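Local coordinates for Gp26 (Listeria phage P40, PDB 4JZ5), which probably cleaves the glycan strands of Listeria cell-wall peptidoglycan, as a phage endolysin with a catalytic domain of glycosyl hydrolase family 25, at residues V48-N53 / G77-A82; N53-Y58 / I91-M96; Y81-G86 / Y118-L123. All coordinates share one frame; numbering follows the deposited sequence.

How the contacts relate
Of the parts in contact, strand 46-53 is the earliest in the chain. It turns back through 54-56 into the short strand 57-58, passes helix 62-72, and returns as strand 76-81. Contact 1 closes this beta-alpha-beta crossover by pairing 48-53 with 77-82. The chain then runs through 83-86 into helix 87-106, and contact 2 sets the turn at 53-58 against it. Contact 2 crosses contact 1 along the chain, and the two share Asn53. After strand 114-117, contact 3 brings 118-123 beside 81-86, starting on the residues where contact 1 ends and crossing contact 2. Together they tie barrel strands to the loops and helix beyond their C-terminal ends. Glu93 links contacts 2 and 3 through the backbone N of Leu83.

Contact 1: V48-N53 / G77-A82; sequences VIRSSN and GLYHYA
Val48 pairs with Gly77 where two parallel strands of the family 25 alpha/beta barrel run side by side. Its CG1 points past the peptide of Leu78 and reaches the edge of the Tyr79 ring, 3.9 Å from CD2. Ile49 bonds to strand 77-81 through both its N and its O. Its N donates to Gly77 O at 2.9 Å, and its O accepts from Tyr79 N at the same length. On the opposite sheet face Ile49 and Leu78 lie side by side. Ile49 CG1 and Leu78 CD2 are 3.4 Å apart, tighter than usual for two carbons. Arg50 shares its face with Val48 and Tyr79. Because Tyr79 holds CG between its backbone N and carbonyl carbon (chi1 76°), its ring is swung under Arg50. Arg50 CA sits over that ring face, 3.8 Å from the centroid in a CH-pi contact, and CB lies 3.5 Å from Tyr79 CZ. The guanidinium continues outward to a salt bridge with Asp59. Ser51 N makes a straight 2.8 Å bond to Tyr79 O. A kink follows, and Ser52 O then accepts from Tyr81 N at 3.0 Å. Strand 114-117 flanks the second strand, with Phe115 against Val48 and Asp117 against Tyr79. Helix 62-72 covers Ile49, while Leu97 of helix 87-106 packs on Ser51 and Leu78.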
ATOM      1  N   VAL A  48      -3.815   4.403   1.507  1.00  3.63           N
ATOM      2  CA  VAL A  48      -3.444   3.496   0.430  1.00  3.75           C
ATOM      3  C   VAL A  48      -4.577   2.490   0.243  1.00  3.85           C
ATOM      4  O   VAL A  48      -5.029   1.886   1.207  1.00  5.28           O
ATOM      5  CB  VAL A  48      -2.137   2.737   0.722  1.00  4.06           C
ATOM      6  CG1 VAL A  48      -1.546   2.223  -0.595  1.00  5.00           C
ATOM      7  CG2 VAL A  48      -1.131   3.629   1.444  1.00  5.66           C
ATOM      8  N   ILE A  49      -5.048   2.313  -0.988  1.00  4.06           N
ATOM      9  CA  ILE A  49      -6.139   1.395  -1.254  1.00  4.02           C
ATOM     10  C   ILE A  49      -5.665   0.226  -2.086  1.00  4.04           C
ATOM     11  O   ILE A  49      -4.796   0.360  -2.946  1.00  4.34           O
ATOM     12  CB  ILE A  49      -7.355   2.083  -1.918  1.00  5.57           C
ATOM     13  CG1 ILE A  49      -7.088   2.472  -3.366  1.00  5.85           C
ATOM     14  CG2 ILE A  49      -7.767   3.298  -1.110  1.00  5.78           C
ATOM     15  CD1 ILE A  49      -8.237   3.199  -4.023  1.00  7.01           C
ATOM     16  N   ARG A  50      -6.241  -0.943  -1.845  0.56  4.25           N
ATOM     17  CA  ARG A  50      -5.864  -2.142  -2.591  0.56  3.95           C
ATOM     18  C   ARG A  50      -6.391  -2.080  -4.015  0.56  5.46           C
ATOM     19  O   ARG A  50      -7.581  -1.847  -4.225  0.56  5.87           O
ATOM     20  CB  ARG A  50      -6.391  -3.405  -1.916  0.56  6.97           C
ATOM     21  CG  ARG A  50      -5.788  -4.678  -2.509  0.56  6.70           C
ATOM     22  CD  ARG A  50      -6.086  -5.915  -1.688  0.56  9.71           C
ATOM     23  NE  ARG A  50      -7.466  -6.344  -1.857  0.56  9.13           N
ATOM     24  CZ  ARG A  50      -7.970  -7.457  -1.335  0.56 12.75           C
ATOM     25  NH1 ARG A  50      -7.209  -8.259  -0.603  0.56 10.17           N
ATOM     26  NH2 ARG A  50      -9.239  -7.764  -1.549  0.56 15.03           N
ATOM     27  N   SER A  51      -5.512  -2.319  -4.988  1.00  4.80           N
ATOM     28  CA  SER A  51      -5.885  -2.299  -6.389  1.00  5.55           C
ATOM     29  C   SER A  51      -6.426  -3.623  -6.900  1.00  5.28           C
ATOM     30  O   SER A  51      -7.356  -3.653  -7.706  1.00  5.95           O
ATOM     31  CB  SER A  51      -4.675  -1.923  -7.239  1.00  6.15           C
ATOM     32  OG  SER A  51      -3.602  -2.842  -7.095  1.00  6.11           O
ATOM     33  N   SER A  52      -5.816  -4.718  -6.452  1.00  5.05           N
ATOM     34  CA  SER A  52      -5.931  -5.978  -7.151  1.00  5.19           C
ATOM     35  C   SER A  52      -5.258  -7.081  -6.347  1.00  5.20           C
ATOM     36  O   SER A  52      -4.356  -6.821  -5.551  1.00  5.65           O
ATOM     37  CB  SER A  52      -5.283  -5.866  -8.537  1.00  6.23           C
ATOM     38  OG  SER A  52      -4.103  -5.077  -8.512  1.00  6.17           O
ATOM     39  N   ASN A  53      -5.719  -8.300  -6.588  1.00  6.14           N
ATOM     40  CA  ASN A  53      -5.129  -9.535  -6.084  1.00  6.24           C
ATOM     41  C   ASN A  53      -4.626 -10.318  -7.282  1.00  6.06           C
ATOM     42  O   ASN A  53      -5.419 -10.903  -8.033  1.00  6.63           O
ATOM     43  CB  ASN A  53      -6.176 -10.400  -5.384  1.00  8.12           C
ATOM     44  CG  ASN A  53      -6.535  -9.912  -3.998  1.00 13.50           C
ATOM     45  OD1 ASN A  53      -6.080  -8.867  -3.543  1.00 18.66           O
ATOM     46  ND2 ASN A  53      -7.364 -10.680  -3.314  1.00 15.13           N
ATOM     47  N   GLY A  77      -2.960   6.539  -2.534  1.00  3.96           N
ATOM     48  CA  GLY A  77      -2.184   5.685  -3.402  1.00  4.83           C
ATOM     49  C   GLY A  77      -2.808   4.309  -3.521  1.00  3.72           C
ATOM     50  O   GLY A  77      -3.852   4.036  -2.930  1.00  4.27           O
ATOM     51  N   LEU A  78      -2.148   3.422  -4.260  1.00  3.79           N
ATOM     52  CA  LEU A  78      -2.647   2.066  -4.514  1.00  4.35           C
ATOM     53  C   LEU A  78      -1.618   1.031  -4.117  1.00  3.81           C
ATOM     54  O   LEU A  78      -0.416   1.273  -4.272  1.00  5.06           O
ATOM     55  CB  LEU A  78      -2.912   1.823  -6.000  1.00  5.28           C
ATOM     56  CG  LEU A  78      -3.816   2.812  -6.721  1.00  6.53           C
ATOM     57  CD1 LEU A  78      -3.966   2.388  -8.171  1.00  8.44           C
ATOM     58  CD2 LEU A  78      -5.169   2.992  -6.077  1.00  9.04           C
ATOM     59  N   TYR A  79      -2.067  -0.136  -3.658  1.00  3.97           N
ATOM     60  CA  TYR A  79      -1.165  -1.260  -3.473  1.00  3.98           C
ATOM     61  C   TYR A  79      -1.742  -2.511  -4.118  1.00  4.48           C
ATOM     62  O   TYR A  79      -2.931  -2.802  -4.015  1.00  4.63           O
ATOM     63  CB  TYR A  79      -0.829  -1.497  -1.982  1.00  5.00           C
ATOM     64  CG  TYR A  79      -1.908  -2.165  -1.147  1.00  4.80           C
ATOM     65  CD1 TYR A  79      -1.979  -3.552  -1.047  1.00  5.24           C
ATOM     66  CD2 TYR A  79      -2.827  -1.418  -0.417  1.00  4.61           C
ATOM     67  CE1 TYR A  79      -2.938  -4.179  -0.273  1.00  6.02           C
ATOM     68  CE2 TYR A  79      -3.803  -2.042   0.363  1.00  5.90           C
ATOM     69  CZ  TYR A  79      -3.840  -3.423   0.433  1.00  5.33           C
ATOM     70  OH  TYR A  79      -4.793  -4.070   1.185  1.00  6.62           O
ATOM     71  N   HIS A  80      -0.858  -3.275  -4.754  1.00  4.33           N
ATOM     72  CA  HIS A  80      -1.190  -4.524  -5.417  1.00  4.08           C
ATOM     73  C   HIS A  80      -0.752  -5.706  -4.570  1.00  4.63           C
ATOM     74  O   HIS A  80       0.404  -5.761  -4.152  1.00  4.73           O
ATOM     75  CB  HIS A  80      -0.441  -4.601  -6.747  1.00  4.22           C
ATOM     76  CG  HIS A  80      -0.646  -5.895  -7.456  1.00  4.44           C
ATOM     77  ND1 HIS A  80       0.266  -6.929  -7.500  1.00  6.60           N
ATOM     78  CD2 HIS A  80      -1.733  -6.311  -8.131  1.00  3.91           C
ATOM     79  CE1 HIS A  80      -0.261  -7.921  -8.208  1.00  4.12           C
ATOM     80  NE2 HIS A  80      -1.473  -7.568  -8.590  1.00  7.33           N
ATOM     81  N   TYR A  81      -1.661  -6.650  -4.323  1.00  4.56           N
ATOM     82  CA  TYR A  81      -1.341  -7.860  -3.582  1.00  4.90           C
ATOM     83  C   TYR A  81      -0.802  -8.900  -4.559  1.00  4.41           C
ATOM     84  O   TYR A  81      -1.535  -9.438  -5.400  1.00  5.55           O
ATOM     85  CB  TYR A  81      -2.571  -8.402  -2.832  1.00  6.62           C
ATOM     86  CG  TYR A  81      -2.193  -9.533  -1.908  1.00  7.19           C
ATOM     87  CD1 TYR A  81      -2.070 -10.831  -2.382  1.00  7.50           C
ATOM     88  CD2 TYR A  81      -1.879  -9.291  -0.582  1.00  8.94           C
ATOM     89  CE1 TYR A  81      -1.695 -11.863  -1.545  1.00  8.10           C
ATOM     90  CE2 TYR A  81      -1.507 -10.330   0.267  1.00  9.60           C
ATOM     91  CZ  TYR A  81      -1.395 -11.599  -0.234  1.00  8.30           C
ATOM     92  OH  TYR A  81      -1.014 -12.627   0.602  1.00 10.72           O
ATOM     93  N   ALA A  82       0.494  -9.158  -4.467  1.00  5.24           N
ATOM     94  CA  ALA A  82       1.184  -9.993  -5.442  1.00  5.59           C
ATOM     95  C   ALA A  82       0.926 -11.484  -5.290  1.00  5.34           C
ATOM     96  O   ALA A  82       0.961 -12.014  -4.178  1.00  6.01           O
ATOM     97  CB  ALA A  82       2.667  -9.755  -5.339  1.00  7.55           C
TER

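Contact 2: N53-Y58 / I91-M96; sequences NGTQKY and INEANM
Met96 of helix 87-106 and Tyr58 form a Met-aromatic contact at the turn that joins strands 46-53 and 57-58, where the turn meets the helix. The turn contains a classic beta bulge, in which Gln56 and Lys57 both face Asn53. Met96 bends at chi2 (-71°) and again at chi3 (-72°), which curls its methyl back over the tyrosine. Met96 CE stands 3.8 Å from the centroid of the Tyr58 ring, almost exactly above it (10° off the normal). SD lies obliquely, 4.5 Å from the same centroid, with its nearest approach toward the hydroxyl end of Tyr58. Earlier in the side chain, Met96 CG is 3.3 Å from Gly54 O. Thr55 lays its CG2 across the helix surface. That methyl is 3.9 Å from Met96 CG and equally far from Glu93 CG. It also approaches Asn92 CB. Glu93 extends its carboxylate to the bare alpha carbon of Gly54, with OE2 3.2 Å from that CA. Its OE1 accepts a hydrogen bond from Leu83 N. Lys103, further along the same helix, makes a cation-pi contact with Tyr58. No hydrogen bond joins the turn directly to this helical segment. Cohesion here rests on methyl, sulfur and ring contacts, while polar groups are served elsewhere: Gly54 O takes a bond from His80 NE2, and Lys57 NZ forms a salt bridge with Glu60.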
ATOM      1  N   ASN A  53      -5.719  -8.300  -6.588  1.00  6.14           N
ATOM      2  CA  ASN A  53      -5.129  -9.535  -6.084  1.00  6.24           C
ATOM      3  C   ASN A  53      -4.626 -10.318  -7.282  1.00  6.06           C
ATOM      4  O   ASN A  53      -5.419 -10.903  -8.033  1.00  6.63           O
ATOM      5  CB  ASN A  53      -6.176 -10.400  -5.384  1.00  8.12           C
ATOM      6  CG  ASN A  53      -6.535  -9.912  -3.998  1.00 13.50           C
ATOM      7  OD1 ASN A  53      -6.080  -8.867  -3.543  1.00 18.66           O
ATOM      8  ND2 ASN A  53      -7.364 -10.680  -3.314  1.00 15.13           N
ATOM      9  N   GLY A  54      -3.312 -10.328  -7.476  1.00  6.11           N
ATOM     10  CA  GLY A  54      -2.745 -10.974  -8.647  1.00  6.81           C
ATOM     11  C   GLY A  54      -3.383 -10.484  -9.937  1.00  6.06           C
ATOM     12  O   GLY A  54      -3.713  -9.312 -10.077  1.00  7.01           O
ATOM     13  N   THR A  55      -3.544 -11.410 -10.881  1.00  6.27           N
ATOM     14  CA  THR A  55      -4.354 -11.198 -12.073  1.00  7.61           C
ATOM     15  C   THR A  55      -5.767 -11.740 -11.867  1.00  6.98           C
ATOM     16  O   THR A  55      -6.575 -11.755 -12.794  1.00  9.96           O
ATOM     17  CB  THR A  55      -3.734 -11.879 -13.298  1.00  8.55           C
ATOM     18  OG1 THR A  55      -3.388 -13.224 -12.964  1.00  8.77           O
ATOM     19  CG2 THR A  55      -2.496 -11.141 -13.773  1.00  9.32           C
ATOM     20  N   GLN A  56      -6.080 -12.178 -10.653  1.00  7.35           N
ATOM     21  CA  GLN A  56      -7.359 -12.815 -10.375  1.00  8.69           C
ATOM     22  C   GLN A  56      -8.501 -11.808 -10.427  1.00  8.36           C
ATOM     23  O   GLN A  56      -9.543 -12.084 -11.014  1.00 10.08           O
ATOM     24  CB  GLN A  56      -7.316 -13.483  -9.006  1.00  8.97           C
ATOM     25  CG  GLN A  56      -8.583 -14.218  -8.630  1.00 10.30           C
ATOM     26  CD  GLN A  56      -8.470 -14.940  -7.312  1.00 10.04           C
ATOM     27  OE1 GLN A  56      -7.545 -14.719  -6.528  1.00 11.06           O
ATOM     28  NE2 GLN A  56      -9.423 -15.827  -7.057  1.00 14.82           N
ATOM     29  N   LYS A  57      -8.317 -10.644  -9.813  1.00  8.32           N
ATOM     30  CA  LYS A  57      -9.381  -9.650  -9.755  1.00  8.07           C
ATOM     31  C   LYS A  57      -8.833  -8.302  -9.329  1.00  7.26           C
ATOM     32  O   LYS A  57      -7.789  -8.211  -8.670  1.00  7.38           O
ATOM     33  CB  LYS A  57     -10.458 -10.080  -8.754  1.00 10.35           C
ATOM     34  CG  LYS A  57      -9.967 -10.088  -7.320  1.00 11.14           C
ATOM     35  CD  LYS A  57     -11.078 -10.452  -6.337  1.00 15.58           C
ATOM     36  CE  LYS A  57     -10.624 -10.248  -4.898  1.00 22.33           C
ATOM     37  NZ  LYS A  57     -11.580 -10.833  -3.920  1.00 23.84           N
ATOM     38  N   TYR A  58      -9.537  -7.251  -9.722  1.00  7.35           N
ATOM     39  CA  TYR A  58      -9.383  -5.967  -9.065  1.00  7.15           C
ATOM     40  C   TYR A  58     -10.109  -6.023  -7.734  1.00  6.73           C
ATOM     41  O   TYR A  58     -11.087  -6.754  -7.578  1.00  8.35           O
ATOM     42  CB  TYR A  58      -9.931  -4.839  -9.941  1.00  7.40           C
ATOM     43  CG  TYR A  58      -9.153  -4.735 -11.231  1.00  8.60           C
ATOM     44  CD1 TYR A  58      -7.938  -4.064 -11.276  1.00  9.25           C
ATOM     45  CD2 TYR A  58      -9.597  -5.360 -12.388  1.00 10.27           C
ATOM     46  CE1 TYR A  58      -7.204  -3.990 -12.454  1.00 11.20           C
ATOM     47  CE2 TYR A  58      -8.873  -5.286 -13.573  1.00 11.85           C
ATOM     48  CZ  TYR A  58      -7.677  -4.606 -13.597  1.00 11.90           C
ATOM     49  OH  TYR A  58      -6.967  -4.540 -14.783  1.00 15.36           O
ATOM     50  N   ILE A  91       4.923  -9.634 -15.046  1.00  6.33           N
ATOM     51  CA  ILE A  91       4.612  -8.448 -15.826  1.00  6.43           C
ATOM     52  C   ILE A  91       3.101  -8.273 -15.944  1.00  5.79           C
ATOM     53  O   ILE A  91       2.586  -7.153 -15.853  1.00  6.75           O
ATOM     54  CB  ILE A  91       5.269  -8.529 -17.222  1.00  7.51           C
ATOM     55  CG1 ILE A  91       6.788  -8.690 -17.088  1.00  9.13           C
ATOM     56  CG2 ILE A  91       4.936  -7.296 -18.052  1.00  9.07           C
ATOM     57  CD1 ILE A  91       7.460  -7.597 -16.266  1.00 11.17           C
ATOM     58  N   ASN A  92       2.367  -9.369 -16.129  1.00  6.81           N
ATOM     59  CA  ASN A  92       0.916  -9.251 -16.209  1.00  7.11           C
ATOM     60  C   ASN A  92       0.343  -8.704 -14.901  1.00  5.88           C
ATOM     61  O   ASN A  92      -0.601  -7.906 -14.918  1.00  6.41           O
ATOM     62  CB  ASN A  92       0.274 -10.582 -16.583  1.00  7.79           C
ATOM     63  CG  ASN A  92       0.593 -11.006 -18.002  1.00  9.39           C
ATOM     64  OD1 ASN A  92       0.946 -10.186 -18.841  1.00 11.46           O
ATOM     65  ND2 ASN A  92       0.448 -12.290 -18.279  1.00 10.55           N
ATOM     66  N   GLU A  93       0.919  -9.098 -13.767  1.00  5.57           N
ATOM     67  CA  GLU A  93       0.491  -8.534 -12.493  1.00  5.51           C
ATOM     68  C   GLU A  93       0.874  -7.058 -12.381  1.00  5.66           C
ATOM     69  O   GLU A  93       0.089  -6.244 -11.877  1.00  5.64           O
ATOM     70  CB  GLU A  93       1.061  -9.326 -11.307  1.00  5.47           C
ATOM     71  CG  GLU A  93       0.349 -10.665 -11.140  1.00  6.18           C
ATOM     72  CD  GLU A  93       0.371 -11.234  -9.742  1.00  5.16           C
ATOM     73  OE1 GLU A  93       0.739 -10.508  -8.775  1.00  5.40           O
ATOM     74  OE2 GLU A  93      -0.029 -12.405  -9.601  1.00  6.43           O
ATOM     75  N   ALA A  94       2.059  -6.686 -12.848  1.00  5.27           N
ATOM     76  CA  ALA A  94       2.427  -5.276 -12.880  1.00  6.30           C
ATOM     77  C   ALA A  94       1.408  -4.487 -13.702  1.00  5.66           C
ATOM     78  O   ALA A  94       1.018  -3.379 -13.310  1.00  6.17           O
ATOM     79  CB  ALA A  94       3.822  -5.118 -13.440  1.00  6.52           C
ATOM     80  N   ASN A  95       0.957  -5.061 -14.813  1.00  6.10           N
ATOM     81  CA  ASN A  95      -0.053  -4.401 -15.629  1.00  7.37           C
ATOM     82  C   ASN A  95      -1.407  -4.284 -14.943  1.00  6.34           C
ATOM     83  O   ASN A  95      -2.172  -3.384 -15.255  1.00  7.25           O
ATOM     84  CB  ASN A  95      -0.202  -5.105 -16.966  1.00  8.65           C
ATOM     85  CG  ASN A  95       0.957  -4.825 -17.887  1.00 10.44           C
ATOM     86  OD1 ASN A  95       1.604  -3.785 -17.783  1.00 11.80           O
ATOM     87  ND2 ASN A  95       1.209  -5.738 -18.817  1.00 13.20           N
ATOM     88  N   MET A  96      -1.715  -5.167 -13.996  1.00  6.38           N
ATOM     89  CA  MET A  96      -2.926  -5.009 -13.181  1.00  7.22           C
ATOM     90  C   MET A  96      -2.854  -3.714 -12.387  1.00  5.87           C
ATOM     91  O   MET A  96      -3.815  -2.954 -12.302  1.00  6.60           O
ATOM     92  CB  MET A  96      -3.087  -6.172 -12.194  1.00  7.88           C
ATOM     93  CG  MET A  96      -3.456  -7.511 -12.813  1.00 11.83           C
ATOM     94  SD  MET A  96      -5.153  -7.621 -13.448  1.00 10.28           S
ATOM     95  CE  MET A  96      -6.140  -7.667 -11.966  1.00 12.59           C
TER

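Contact 3: Y81-G86 / Y118-L123; sequences YALFEG and YEEVKL
Glu120 carries CG between its backbone N and carbonyl carbon (chi1 65°) and then runs straight out to Tyr81. Phe84 has the same kind of first torsion, whereas Tyr118 swings CG away from its N, and their rings meet obliquely. Tyr81 OH donates to Glu120 OE2 at 2.6 Å. The bond uses the anti lone pair of OE2, which lies at the edge of the tyrosine ring. The carboxylate plane stands nearly upright to that ring, at 87°. Phe84 CZ is 3.5 Å from Tyr118 CE1, with the ring planes at 31°. Ala82 CB adds a contact of 3.6 Å to Tyr118 CD1. Leu123 CD2 closes on the edge of Phe84, 3.8 Å from its CD1. Five waters knit the loops together. One donates to both Ala82 O and Glu120 O, and another joins Ala82 O to Glu119 N. A third gathers Phe84 O, Tyr118 OH and Lys122 N, with a bond of 2.7 Å to Phe84 O. Asp117, Tyr118 and Glu119 fit the Asp-X-Glu motif of family 25. Direct backbone hydrogen bonds do not link these two segments, so the two loops are held mainly by one short tyrosine-carboxylate bond, bridging water and the packing of Phe84 with Tyr118 and Leu123.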
ATOM      1  N   TYR A  81      -1.661  -6.650  -4.323  1.00  4.56           N
ATOM      2  CA  TYR A  81      -1.341  -7.860  -3.582  1.00  4.90           C
ATOM      3  C   TYR A  81      -0.802  -8.900  -4.559  1.00  4.41           C
ATOM      4  O   TYR A  81      -1.535  -9.438  -5.400  1.00  5.55           O
ATOM      5  CB  TYR A  81      -2.571  -8.402  -2.832  1.00  6.62           C
ATOM      6  CG  TYR A  81      -2.193  -9.533  -1.908  1.00  7.19           C
ATOM      7  CD1 TYR A  81      -2.070 -10.831  -2.382  1.00  7.50           C
ATOM      8  CD2 TYR A  81      -1.879  -9.291  -0.582  1.00  8.94           C
ATOM      9  CE1 TYR A  81      -1.695 -11.863  -1.545  1.00  8.10           C
ATOM     10  CE2 TYR A  81      -1.507 -10.330   0.267  1.00  9.60           C
ATOM     11  CZ  TYR A  81      -1.395 -11.599  -0.234  1.00  8.30           C
ATOM     12  OH  TYR A  81      -1.014 -12.627   0.602  1.00 10.72           O
ATOM     13  N   ALA A  82       0.494  -9.158  -4.467  1.00  5.24           N
ATOM     14  CA  ALA A  82       1.184  -9.993  -5.442  1.00  5.59           C
ATOM     15  C   ALA A  82       0.926 -11.484  -5.290  1.00  5.34           C
ATOM     16  O   ALA A  82       0.961 -12.014  -4.178  1.00  6.01           O
ATOM     17  CB  ALA A  82       2.667  -9.755  -5.339  1.00  7.55           C
ATOM     18  N   LEU A  83       0.732 -12.143  -6.427  1.00  5.37           N
ATOM     19  CA  LEU A  83       0.554 -13.589  -6.508  1.00  5.98           C
ATOM     20  C   LEU A  83       1.314 -14.160  -7.710  1.00  5.57           C
ATOM     21  O   LEU A  83       0.990 -15.231  -8.208  1.00  6.13           O
ATOM     22  CB  LEU A  83      -0.928 -13.924  -6.639  1.00  5.99           C
ATOM     23  CG  LEU A  83      -1.745 -13.593  -5.389  1.00  6.45           C
ATOM     24  CD1 LEU A  83      -3.238 -13.671  -5.665  1.00  8.03           C
ATOM     25  CD2 LEU A  83      -1.371 -14.500  -4.234  1.00  9.28           C
ATOM     26  N   PHE A  84       2.353 -13.468  -8.173  1.00  5.48           N
ATOM     27  CA  PHE A  84       2.891 -13.795  -9.486  1.00  6.25           C
ATOM     28  C   PHE A  84       3.735 -15.065  -9.531  1.00  6.30           C
ATOM     29  O   PHE A  84       4.429 -15.424  -8.579  1.00  6.66           O
ATOM     30  CB  PHE A  84       3.607 -12.601 -10.152  1.00  5.91           C
ATOM     31  CG  PHE A  84       4.548 -11.818  -9.264  1.00  5.28           C
ATOM     32  CD1 PHE A  84       5.753 -12.354  -8.833  1.00  5.85           C
ATOM     33  CD2 PHE A  84       4.262 -10.514  -8.928  1.00  5.55           C
ATOM     34  CE1 PHE A  84       6.629 -11.599  -8.062  1.00  6.29           C
ATOM     35  CE2 PHE A  84       5.151  -9.752  -8.178  1.00  5.06           C
ATOM     36  CZ  PHE A  84       6.328 -10.294  -7.742  1.00  6.52           C
ATOM     37  N   GLU A  85       3.659 -15.735 -10.671  1.00  6.47           N
ATOM     38  CA  GLU A  85       4.328 -17.014 -10.875  1.00  6.95           C
ATOM     39  C   GLU A  85       5.765 -16.885 -11.373  1.00  7.10           C
ATOM     40  O   GLU A  85       6.483 -17.882 -11.420  1.00  7.51           O
ATOM     41  CB  GLU A  85       3.521 -17.869 -11.866  1.00  7.44           C
ATOM     42  CG  GLU A  85       2.154 -18.286 -11.319  1.00  7.53           C
ATOM     43  CD  GLU A  85       1.397 -19.259 -12.195  1.00  8.28           C
ATOM     44  OE1 GLU A  85       1.886 -19.597 -13.298  1.00  9.17           O
ATOM     45  OE2 GLU A  85       0.311 -19.729 -11.752  1.00  9.71           O
ATOM     46  N   GLY A  86       6.178 -15.673 -11.745  1.00  7.10           N
ATOM     47  CA  GLY A  86       7.436 -15.466 -12.431  1.00  7.27           C
ATOM     48  C   GLY A  86       7.196 -15.217 -13.906  1.00  7.00           C
ATOM     49  O   GLY A  86       6.068 -15.271 -14.382  1.00  8.00           O
ATOM     50  N   TYR A 118       4.183  -7.689  -1.153  1.00  5.17           N
ATOM     51  CA  TYR A 118       4.759  -8.995  -1.458  1.00  5.71           C
ATOM     52  C   TYR A 118       4.965  -9.734  -0.160  1.00  7.90           C
ATOM     53  O   TYR A 118       5.965  -9.480   0.536  1.00  8.37           O
ATOM     54  CB  TYR A 118       6.091  -8.897  -2.234  1.00  7.42           C
ATOM     55  CG  TYR A 118       6.416 -10.226  -2.865  1.00  6.48           C
ATOM     56  CD1 TYR A 118       5.889 -10.581  -4.088  1.00  6.59           C
ATOM     57  CD2 TYR A 118       7.173 -11.167  -2.200  1.00  7.63           C
ATOM     58  CE1 TYR A 118       6.122 -11.823  -4.640  1.00  6.54           C
ATOM     59  CE2 TYR A 118       7.417 -12.411  -2.747  1.00  7.15           C
ATOM     60  CZ  TYR A 118       6.875 -12.744  -3.951  1.00  7.26           C
ATOM     61  OH  TYR A 118       7.124 -13.996  -4.466  1.00  7.35           O
ATOM     62  N   GLU A 119       4.032 -10.623   0.179  1.00  7.44           N
ATOM     63  CA  GLU A 119       4.069 -11.268   1.484  1.00  9.27           C
ATOM     64  C   GLU A 119       3.774 -12.770   1.441  1.00  8.65           C
ATOM     65  O   GLU A 119       3.636 -13.407   2.485  1.00  9.32           O
ATOM     66  CB  GLU A 119       3.113 -10.548   2.423  1.00 10.77           C
ATOM     67  CG  GLU A 119       1.663 -10.655   2.035  1.00 10.35           C
ATOM     68  CD  GLU A 119       0.753  -9.788   2.927  1.00  9.21           C
ATOM     69  OE1 GLU A 119       0.437  -8.636   2.597  1.00  8.59           O
ATOM     70  OE2 GLU A 119       0.314 -10.278   3.990  1.00 12.70           O
ATOM     71  N   GLU A 120       3.698 -13.339   0.241  1.00  9.04           N
ATOM     72  CA  GLU A 120       3.672 -14.787   0.057  1.00  8.99           C
ATOM     73  C   GLU A 120       4.344 -15.057  -1.275  1.00  7.65           C
ATOM     74  O   GLU A 120       4.526 -14.145  -2.077  1.00  7.52           O
ATOM     75  CB  GLU A 120       2.246 -15.347   0.095  1.00 10.24           C
ATOM     76  CG  GLU A 120       1.332 -14.905  -1.041  1.00  9.88           C
ATOM     77  CD  GLU A 120      -0.020 -15.603  -0.979  1.00 10.67           C
ATOM     78  OE1 GLU A 120      -0.107 -16.773  -1.413  1.00 12.85           O
ATOM     79  OE2 GLU A 120      -0.997 -14.991  -0.472  1.00 10.69           O
ATOM     80  N   VAL A 121       4.733 -16.304  -1.498  1.00  8.17           N
ATOM     81  CA  VAL A 121       5.484 -16.663  -2.692  1.00  7.58           C
ATOM     82  C   VAL A 121       4.717 -17.669  -3.533  1.00  7.85           C
ATOM     83  O   VAL A 121       4.344 -18.732  -3.044  1.00 10.09           O
ATOM     84  CB  VAL A 121       6.859 -17.243  -2.337  1.00  9.23           C
ATOM     85  CG1 VAL A 121       7.634 -17.560  -3.606  1.00 10.29           C
ATOM     86  CG2 VAL A 121       7.637 -16.269  -1.453  1.00  9.92           C
ATOM     87  N   LYS A 122       4.445 -17.308  -4.780  1.00  7.76           N
ATOM     88  CA  LYS A 122       3.751 -18.180  -5.723  1.00  7.98           C
ATOM     89  C   LYS A 122       4.654 -18.492  -6.918  1.00  8.01           C
ATOM     90  O   LYS A 122       4.213 -19.080  -7.910  1.00  9.14           O
ATOM     91  CB  LYS A 122       2.446 -17.545  -6.216  1.00  9.24           C
ATOM     92  CG  LYS A 122       1.445 -17.206  -5.103  1.00  9.86           C
ATOM     93  CD  LYS A 122       0.993 -18.426  -4.292  1.00 11.52           C
ATOM     94  CE  LYS A 122       0.061 -19.357  -5.064  1.00 10.50           C
ATOM     95  NZ  LYS A 122      -1.245 -18.731  -5.387  1.00 10.96           N
ATOM     96  N   LEU A 123       5.920 -18.102  -6.839  1.00  8.47           N
ATOM     97  CA  LEU A 123       6.838 -18.305  -7.956  1.00  8.40           C
ATOM     98  C   LEU A 123       6.949 -19.778  -8.300  1.00  8.62           C
ATOM     99  O   LEU A 123       7.156 -20.608  -7.416  1.00  9.92           O
ATOM    100  CB  LEU A 123       8.236 -17.795  -7.602  1.00  8.86           C
ATOM    101  CG  LEU A 123       8.386 -16.304  -7.335  1.00  8.22           C
ATOM    102  CD1 LEU A 123       9.829 -15.996  -6.941  1.00 10.39           C
ATOM    103  CD2 LEU A 123       7.971 -15.486  -8.544  1.00  7.94           C
TER
HETATM  104  O   HOH W   1      -1.227 -12.902   3.395  1.00 28.74           O
HETATM  105  O   HOH W   2       3.065 -13.858  -4.351  1.00  7.66           O
HETATM  106  O   HOH W   3       1.752 -10.863  -1.656  1.00  7.71           O
HETATM  107  O   HOH W   4      -0.683 -17.454  -7.915  1.00  7.49           O
HETATM  108  O   HOH W   5       4.994 -14.761  -5.991  1.00  6.30           O